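Local structure of GCN5-related N-acetyltransferase (Kribbella flavida, 4MY0) at residues G133-G138 / G344-A349; H139-S144 / A275-W280. The protein probably transfers the acetyl group of acetyl-CoA to an amino group of its substrate, possibly an aminoglycoside, as a GCN5-related N-acetyltransferase. One frame throughout, in Å; residues are numbered along the deposited sequence.

Interaction 1. Residues G133-G138 / G344-A349; sequences GYEFGG and GSRGLA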
ATOM      1  N   GLY C 133      -1.068  36.544  16.282  1.00 22.09           N
ATOM      2  CA  GLY C 133      -1.552  36.375  17.636  1.00 20.71           C
ATOM      3  C   GLY C 133      -2.384  35.136  17.924  1.00 22.61           C
ATOM      4  O   GLY C 133      -2.813  34.952  19.060  1.00 20.12           O
ATOM      5  N   TYR C 134      -2.608  34.278  16.928  1.00 18.70           N
ATOM      6  CA  TYR C 134      -3.372  33.059  17.156  1.00 20.60           C
ATOM      7  C   TYR C 134      -2.497  31.989  17.811  1.00 22.47           C
ATOM      8  O   TYR C 134      -1.279  31.964  17.607  1.00 19.86           O
ATOM      9  CB  TYR C 134      -3.891  32.495  15.831  1.00 18.73           C
ATOM     10  CG  TYR C 134      -5.052  33.256  15.210  1.00 22.11           C
ATOM     11  CD1 TYR C 134      -6.358  32.773  15.314  1.00 19.93           C
ATOM     12  CD2 TYR C 134      -4.841  34.433  14.486  1.00 21.19           C
ATOM     13  CE1 TYR C 134      -7.428  33.453  14.725  1.00 23.31           C
ATOM     14  CE2 TYR C 134      -5.901  35.113  13.891  1.00 23.86           C
ATOM     15  CZ  TYR C 134      -7.195  34.620  14.016  1.00 25.97           C
ATOM     16  OH  TYR C 134      -8.263  35.298  13.435  1.00 26.89           O
ATOM     17  N   GLU C 135      -3.113  31.093  18.579  1.00 18.78           N
ATOM     18  CA  GLU C 135      -2.393  29.915  19.067  1.00 20.38           C
ATOM     19  C   GLU C 135      -3.346  28.730  19.094  1.00 20.95           C
ATOM     20  O   GLU C 135      -4.565  28.925  19.156  1.00 20.28           O
ATOM     21  CB  GLU C 135      -1.787  30.160  20.462  1.00 20.15           C
ATOM     22  CG  GLU C 135      -0.736  29.100  20.894  1.00 28.65           C
ATOM     23  CD  GLU C 135       0.209  28.712  19.749  1.00 29.75           C
ATOM     24  OE1 GLU C 135      -0.036  27.661  19.101  1.00 26.57           O
ATOM     25  OE2 GLU C 135       1.180  29.467  19.478  1.00 28.03           O
ATOM     26  N   PHE C 136      -2.801  27.509  19.033  1.00 22.22           N
ATOM     27  CA  PHE C 136      -3.631  26.307  19.157  1.00 23.19           C
ATOM     28  C   PHE C 136      -4.470  26.342  20.424  1.00 26.92           C
ATOM     29  O   PHE C 136      -3.968  26.681  21.507  1.00 29.08           O
ATOM     30  CB  PHE C 136      -2.792  25.029  19.083  1.00 20.54           C
ATOM     31  CG  PHE C 136      -2.289  24.726  17.694  1.00 21.04           C
ATOM     32  CD1 PHE C 136      -3.172  24.688  16.611  1.00 23.59           C
ATOM     33  CD2 PHE C 136      -0.942  24.539  17.456  1.00 22.21           C
ATOM     34  CE1 PHE C 136      -2.717  24.425  15.311  1.00 20.83           C
ATOM     35  CE2 PHE C 136      -0.473  24.272  16.164  1.00 21.70           C
ATOM     36  CZ  PHE C 136      -1.368  24.207  15.092  1.00 22.49           C
ATOM     37  N   GLY C 137      -5.753  26.018  20.271  1.00 24.27           N
ATOM     38  CA  GLY C 137      -6.705  26.139  21.360  1.00 24.11           C
ATOM     39  C   GLY C 137      -7.469  24.857  21.633  1.00 25.19           C
ATOM     40  O   GLY C 137      -8.074  24.712  22.697  1.00 27.42           O
ATOM     41  N   GLY C 138      -7.467  23.928  20.679  1.00 20.56           N
ATOM     42  CA  GLY C 138      -8.220  22.692  20.860  1.00 17.81           C
ATOM     43  C   GLY C 138      -8.091  21.735  19.694  1.00 22.08           C
ATOM     44  O   GLY C 138      -7.344  21.998  18.754  1.00 20.14           O
ATOM     45  N   GLY C 344       1.442  37.448  25.849  1.00 23.35           N
ATOM     46  CA  GLY C 344       1.091  38.070  24.586  1.00 24.25           C
ATOM     47  C   GLY C 344      -0.243  37.503  24.146  1.00 24.61           C
ATOM     48  O   GLY C 344      -0.896  36.799  24.924  1.00 23.13           O
ATOM     49  N   SER C 345      -0.638  37.778  22.904  1.00 22.88           N
ATOM     50  CA  SER C 345      -1.898  37.261  22.371  1.00 23.33           C
ATOM     51  C   SER C 345      -1.966  35.725  22.311  1.00 23.77           C
ATOM     52  O   SER C 345      -3.003  35.129  22.643  1.00 23.60           O
ATOM     53  CB  SER C 345      -2.176  37.853  20.986  1.00 25.35           C
ATOM     54  OG  SER C 345      -3.325  37.264  20.399  1.00 28.06           O
ATOM     55  N   ARG C 346      -0.879  35.088  21.884  1.00 24.31           N
ATOM     56  CA  ARG C 346      -0.837  33.628  21.820  1.00 23.52           C
ATOM     57  C   ARG C 346      -1.076  32.988  23.205  1.00 24.70           C
ATOM     58  O   ARG C 346      -1.890  32.069  23.347  1.00 20.54           O
ATOM     59  CB  ARG C 346       0.501  33.160  21.233  1.00 22.45           C
ATOM     60  CG  ARG C 346       0.765  33.618  19.783  1.00 21.25           C
ATOM     61  CD  ARG C 346       2.176  33.276  19.349  1.00 24.60           C
ATOM     62  NE  ARG C 346       2.455  31.840  19.490  1.00 25.53           N
ATOM     63  CZ  ARG C 346       3.674  31.300  19.418  1.00 29.62           C
ATOM     64  NH1 ARG C 346       3.817  29.987  19.566  1.00 26.31           N
ATOM     65  NH2 ARG C 346       4.756  32.067  19.200  1.00 22.98           N
ATOM     66  N   GLY C 347      -0.385  33.488  24.228  1.00 24.24           N
ATOM     67  CA  GLY C 347      -0.517  32.934  25.568  1.00 25.33           C
ATOM     68  C   GLY C 347      -1.899  33.198  26.147  1.00 28.45           C
ATOM     69  O   GLY C 347      -2.503  32.337  26.806  1.00 21.56           O
ATOM     70  N   LEU C 348      -2.405  34.401  25.896  1.00 26.87           N
ATOM     71  CA  LEU C 348      -3.755  34.770  26.314  1.00 26.49           C
ATOM     72  C   LEU C 348      -4.798  33.795  25.739  1.00 23.39           C
ATOM     73  O   LEU C 348      -5.629  33.231  26.470  1.00 23.01           O
ATOM     74  CB  LEU C 348      -4.049  36.195  25.840  1.00 26.10           C
ATOM     75  CG  LEU C 348      -5.417  36.743  26.208  1.00 28.12           C
ATOM     76  CD1 LEU C 348      -5.547  36.778  27.719  1.00 22.38           C
ATOM     77  CD2 LEU C 348      -5.623  38.125  25.580  1.00 23.99           C
ATOM     78  N   ALA C 349      -4.747  33.594  24.427  1.00 21.63           N
ATOM     79  CA  ALA C 349      -5.664  32.662  23.763  1.00 24.91           C
ATOM     80  C   ALA C 349      -5.528  31.231  24.307  1.00 26.41           C
ATOM     81  O   ALA C 349      -6.528  30.565  24.575  1.00 26.16           O
ATOM     82  CB  ALA C 349      -5.444  32.684  22.256  1.00 19.67           C
TER

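Interaction 2. Residues H139-S144 / A275-W280; sequences HRYRFS and AHVQRW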
ATOM      1  N   HIS C 139      -8.835  20.628  19.743  1.00 23.04           N
ATOM      2  CA  HIS C 139      -8.643  19.542  18.790  1.00 20.58           C
ATOM      3  C   HIS C 139      -9.931  19.138  18.088  1.00 22.85           C
ATOM      4  O   HIS C 139     -11.024  19.531  18.492  1.00 21.61           O
ATOM      5  CB  HIS C 139      -8.061  18.319  19.507  1.00 22.91           C
ATOM      6  CG  HIS C 139      -6.710  18.554  20.116  1.00 26.44           C
ATOM      7  ND1 HIS C 139      -6.542  19.128  21.360  1.00 30.67           N
ATOM      8  CD2 HIS C 139      -5.463  18.289  19.653  1.00 27.22           C
ATOM      9  CE1 HIS C 139      -5.248  19.202  21.638  1.00 27.82           C
ATOM     10  NE2 HIS C 139      -4.572  18.702  20.620  1.00 27.23           N
ATOM     11  N   ARG C 140      -9.786  18.361  17.019  1.00 22.98           N
ATOM     12  CA  ARG C 140     -10.911  17.673  16.410  1.00 18.85           C
ATOM     13  C   ARG C 140     -10.448  16.235  16.251  1.00 19.09           C
ATOM     14  O   ARG C 140      -9.413  15.981  15.629  1.00 18.69           O
ATOM     15  CB  ARG C 140     -11.239  18.290  15.054  1.00 21.17           C
ATOM     16  CG  ARG C 140     -12.413  17.633  14.319  1.00 22.94           C
ATOM     17  CD  ARG C 140     -12.504  18.212  12.912  1.00 25.70           C
ATOM     18  NE  ARG C 140     -13.658  17.724  12.161  1.00 24.41           N
ATOM     19  CZ  ARG C 140     -13.590  17.233  10.928  1.00 23.10           C
ATOM     20  NH1 ARG C 140     -14.697  16.832  10.321  1.00 25.45           N
ATOM     21  NH2 ARG C 140     -12.419  17.137  10.300  1.00 21.09           N
ATOM     22  N   TYR C 141     -11.181  15.301  16.847  1.00 20.44           N
ATOM     23  CA  TYR C 141     -10.751  13.902  16.890  1.00 22.81           C
ATOM     24  C   TYR C 141     -11.646  13.049  16.014  1.00 25.64           C
ATOM     25  O   TYR C 141     -12.870  13.218  16.031  1.00 23.94           O
ATOM     26  CB  TYR C 141     -10.865  13.339  18.313  1.00 23.18           C
ATOM     27  CG  TYR C 141     -10.044  14.025  19.377  1.00 28.37           C
ATOM     28  CD1 TYR C 141      -8.768  13.575  19.705  1.00 28.69           C
ATOM     29  CD2 TYR C 141     -10.567  15.091  20.094  1.00 33.32           C
ATOM     30  CE1 TYR C 141      -8.027  14.192  20.705  1.00 35.10           C
ATOM     31  CE2 TYR C 141      -9.835  15.715  21.091  1.00 37.83           C
ATOM     32  CZ  TYR C 141      -8.571  15.263  21.394  1.00 41.43           C
ATOM     33  OH  TYR C 141      -7.852  15.894  22.389  1.00 49.59           O
ATOM     34  N   ARG C 142     -11.053  12.110  15.279  1.00 17.07           N
ATOM     35  CA  ARG C 142     -11.851  11.096  14.595  1.00 20.49           C
ATOM     36  C   ARG C 142     -11.439   9.706  15.068  1.00 21.67           C
ATOM     37  O   ARG C 142     -10.271   9.341  14.976  1.00 21.04           O
ATOM     38  CB  ARG C 142     -11.751  11.187  13.055  1.00 18.65           C
ATOM     39  CG  ARG C 142     -12.918  10.431  12.345  1.00 22.05           C
ATOM     40  CD  ARG C 142     -12.652  10.161  10.853  1.00 24.50           C
ATOM     41  NE  ARG C 142     -11.574   9.193  10.644  1.00 25.61           N
ATOM     42  CZ  ARG C 142     -11.287   8.640   9.470  1.00 30.47           C
ATOM     43  NH1 ARG C 142     -12.005   8.958   8.405  1.00 26.92           N
ATOM     44  NH2 ARG C 142     -10.283   7.777   9.355  1.00 30.93           N
ATOM     45  N   PHE C 143     -12.395   8.934  15.571  1.00 17.58           N
ATOM     46  CA  PHE C 143     -12.109   7.567  15.997  1.00 20.19           C
ATOM     47  C   PHE C 143     -12.838   6.566  15.108  1.00 22.20           C
ATOM     48  O   PHE C 143     -13.839   6.913  14.476  1.00 25.11           O
ATOM     49  CB  PHE C 143     -12.493   7.372  17.470  1.00 22.97           C
ATOM     50  CG  PHE C 143     -11.635   8.176  18.419  1.00 27.07           C
ATOM     51  CD1 PHE C 143     -10.329   7.785  18.694  1.00 25.76           C
ATOM     52  CD2 PHE C 143     -12.125   9.330  19.011  1.00 28.57           C
ATOM     53  CE1 PHE C 143      -9.523   8.539  19.558  1.00 28.55           C
ATOM     54  CE2 PHE C 143     -11.328  10.084  19.883  1.00 26.42           C
ATOM     55  CZ  PHE C 143     -10.036   9.687  20.153  1.00 27.28           C
ATOM     56  N   SER C 144     -12.332   5.336  15.037  1.00 20.69           N
ATOM     57  CA  SER C 144     -12.956   4.337  14.176  1.00 22.76           C
ATOM     58  C   SER C 144     -13.368   3.111  14.976  1.00 23.41           C
ATOM     59  O   SER C 144     -12.551   2.518  15.690  1.00 21.03           O
ATOM     60  CB  SER C 144     -12.006   3.939  13.038  1.00 26.92           C
ATOM     61  OG  SER C 144     -11.547   5.085  12.334  1.00 29.31           O
ATOM     62  N   ALA C 275      -5.927   7.019  14.912  1.00 19.60           N
ATOM     63  CA  ALA C 275      -6.972   8.050  14.969  1.00 20.46           C
ATOM     64  C   ALA C 275      -6.497   9.310  14.264  1.00 20.71           C
ATOM     65  O   ALA C 275      -5.305   9.452  13.959  1.00 24.35           O
ATOM     66  CB  ALA C 275      -7.326   8.370  16.415  1.00 18.95           C
ATOM     67  N   HIS C 276      -7.433  10.217  14.006  1.00 19.68           N
ATOM     68  CA  HIS C 276      -7.102  11.519  13.437  1.00 22.31           C
ATOM     69  C   HIS C 276      -7.191  12.526  14.560  1.00 23.65           C
ATOM     70  O   HIS C 276      -8.174  12.535  15.303  1.00 20.52           O
ATOM     71  CB  HIS C 276      -8.098  11.924  12.346  1.00 21.09           C
ATOM     72  CG  HIS C 276      -7.964  11.142  11.081  1.00 24.63           C
ATOM     73  ND1 HIS C 276      -8.803  11.329  10.003  1.00 27.55           N
ATOM     74  CD2 HIS C 276      -7.089  10.173  10.718  1.00 21.74           C
ATOM     75  CE1 HIS C 276      -8.445  10.512   9.025  1.00 27.59           C
ATOM     76  NE2 HIS C 276      -7.408   9.799   9.433  1.00 25.86           N
ATOM     77  N   VAL C 277      -6.158  13.355  14.686  1.00 20.16           N
ATOM     78  CA  VAL C 277      -6.138  14.422  15.664  1.00 23.41           C
ATOM     79  C   VAL C 277      -5.731  15.683  14.906  1.00 25.49           C
ATOM     80  O   VAL C 277      -4.596  15.769  14.439  1.00 22.91           O
ATOM     81  CB  VAL C 277      -5.137  14.121  16.807  1.00 24.55           C
ATOM     82  CG1 VAL C 277      -5.169  15.221  17.859  1.00 20.67           C
ATOM     83  CG2 VAL C 277      -5.448  12.764  17.457  1.00 22.46           C
ATOM     84  N   GLN C 278      -6.671  16.620  14.729  1.00 22.10           N
ATOM     85  CA  GLN C 278      -6.383  17.904  14.071  1.00 24.81           C
ATOM     86  C   GLN C 278      -6.431  18.975  15.139  1.00 23.58           C
ATOM     87  O   GLN C 278      -7.039  18.759  16.179  1.00 23.70           O
ATOM     88  CB  GLN C 278      -7.425  18.242  12.996  1.00 23.53           C
ATOM     89  CG  GLN C 278      -7.417  17.305  11.797  1.00 25.76           C
ATOM     90  CD  GLN C 278      -8.611  17.520  10.894  1.00 27.72           C
ATOM     91  OE1 GLN C 278      -9.754  17.320  11.308  1.00 25.08           O
ATOM     92  NE2 GLN C 278      -8.358  17.937   9.658  1.00 28.99           N
ATOM     93  N   ARG C 279      -5.778  20.112  14.904  1.00 17.47           N
ATOM     94  CA  ARG C 279      -5.822  21.214  15.871  1.00 22.27           C
ATOM     95  C   ARG C 279      -6.410  22.466  15.245  1.00 21.39           C
ATOM     96  O   ARG C 279      -6.217  22.712  14.062  1.00 22.12           O
ATOM     97  CB  ARG C 279      -4.421  21.521  16.410  1.00 22.95           C
ATOM     98  CG  ARG C 279      -3.816  20.361  17.156  1.00 25.99           C
ATOM     99  CD  ARG C 279      -2.302  20.458  17.312  1.00 28.56           C
ATOM    100  NE  ARG C 279      -1.829  19.205  17.899  1.00 29.80           N
ATOM    101  CZ  ARG C 279      -1.647  18.081  17.209  1.00 29.59           C
ATOM    102  NH1 ARG C 279      -1.233  16.985  17.832  1.00 31.08           N
ATOM    103  NH2 ARG C 279      -1.866  18.049  15.893  1.00 26.16           N
ATOM    104  N   TRP C 280      -7.121  23.265  16.039  1.00 21.30           N
ATOM    105  CA  TRP C 280      -7.539  24.572  15.555  1.00 20.73           C
ATOM    106  C   TRP C 280      -6.999  25.669  16.462  1.00 21.88           C
ATOM    107  O   TRP C 280      -6.704  25.425  17.636  1.00 22.16           O
ATOM    108  CB  TRP C 280      -9.068  24.652  15.438  1.00 20.13           C
ATOM    109  CG  TRP C 280      -9.801  24.076  16.608  1.00 20.79           C
ATOM    110  CD1 TRP C 280     -10.290  22.810  16.716  1.00 20.45           C
ATOM    111  CD2 TRP C 280     -10.154  24.753  17.825  1.00 20.52           C
ATOM    112  NE1 TRP C 280     -10.924  22.652  17.931  1.00 21.90           N
ATOM    113  CE2 TRP C 280     -10.858  23.836  18.627  1.00 22.52           C
ATOM    114  CE3 TRP C 280      -9.961  26.057  18.303  1.00 18.68           C
ATOM    115  CZ2 TRP C 280     -11.355  24.172  19.905  1.00 22.01           C
ATOM    116  CZ3 TRP C 280     -10.459  26.397  19.568  1.00 20.34           C
ATOM    117  CH2 TRP C 280     -11.142  25.458  20.353  1.00 20.78           C
TER
HETATM  118  O   HOH W   1      -1.986  18.592  20.464  1.00 37.12           O
HETATM  119  O   HOH W   2      -9.895  14.968  12.939  1.00 25.78           O

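Interaction 1. Residues G133-G138 / G344-A349
G133 meets S345 and E135 meets R346 where the start of a strand runs past the first turn of a helix, with CA atoms 4.8 Å and 4.9 Å apart in the two pairs. G133 ends the preceding helix in a Schellman motif with positive phi, and its carbonyl is met by the first residue of the second helix, before which G344 is the N-cap. S345 OG donates to G133 O at 2.7 Å, with the donor tilted from the carbonyl plane.

The charged pair shows how one oxygen can serve two donors. R346 presents its guanidinium side-on, and NE and NH1 both reach E135 OE2, each at 2.7 Å, with N-H...O angles of 141° and 139°. The oxygen lies near the guanidinium plane, yet the carboxylate is turned 51° from it. With CG of E135 anti to the backbone N and the chain bent at chi2, the other oxygen swings back: OE1 accepts from F136 N at 2.8 Å, which helps fix the carboxylate's rotation. On its way R346 CG passes Y134 O at 3.4 Å. A leucine in place of R346 would probably leave E135 OE2 without these two donors, with R130 as its remaining salt-bridge partner, and the carboxylate less firmly oriented.

R130 belongs to helix 126-131. Strand 274-284 pairs with E135 and touches S345 through R283, while L265 of the second subunit packs on both E135 and R346, so this junction between the acetyltransferase and sterol carrier protein regions also borders a subunit interface.

Interaction 2. Residues H139-S144 / A275-W280
R142 lays its guanidinium flat on the imidazole of H276, centres 3.9 Å apart and planes 10° from parallel, with H276 CE1 over one guanidinium face toward its rim and R142 NH2 over the ring. A bend at chi3 in R142 turns the planar group to this stacking position. R140 works by its edge instead: its chain is extended from CG to NE, and NH2 donates to Q278 OE1 at 2.9 Å, nearly in the guanidinium plane and on a lone pair of the amide oxygen. A water donates to the same OE1 and to R140 O, bridging side chain and backbone, while R140 NE turns to the carbonyl of L389.

The H139 ring takes another orientation. Its CD2 lies over one face of the R279 guanidinium, the two planes 70° apart, and touches V277 CG1 at 3.6 Å. A second water, at the imidazole edge, is 2.6 Å from H139 NE2 and accepts from R279 NE; R279 NH2 forms a salt bridge with E270 of the second subunit. On the side of the sheet that carries H139 and R279, Y141 CD1 meets V277 CG2 at 4.1 Å; F143 CD1 rests 3.8 Å from A275 CB. The indole edge of W280 adds a weak bond from NE1 to H139 O at 3.2 Å.

Beneath these groups lies a regular antiparallel pairing, the strands at 164°. R140-Q278 and R142-H276 are hydrogen-bonded pairs; H139-R279 and Y141-V277 are non-hydrogen-bonded pairs bearing the opposite-face side chains. A275 and H276 also pair antiparallel with a strand of the second subunit. The motif is thus an antiparallel two-strand pairing, joining strand 135-146, which starts in the first GNAT-family region, to strand 274-284 of the second, in a sheet that runs on across the subunit interface.

Overall arrangement
From the N terminus, the chain leaves helix 126-131 and enters strand 135-146, which serves interaction 1 at its start and interaction 2 further along. Interaction 2 closes the shorter loop, with 130 intervening residues that include much of the second GNAT-family region, when strand 274-284 returns. Interaction 1 closes the longer one, of 205 residues, at helix 345-352 in the sterol carrier protein region, so interaction 2 is nested inside it. Their centres lie about 20 Å apart, yet they meet at a classic beta bulge, where G137 and G138 both face W280. One strand thus ties both GNAT-family regions to the C-terminal part, and both contacts touch the second subunit.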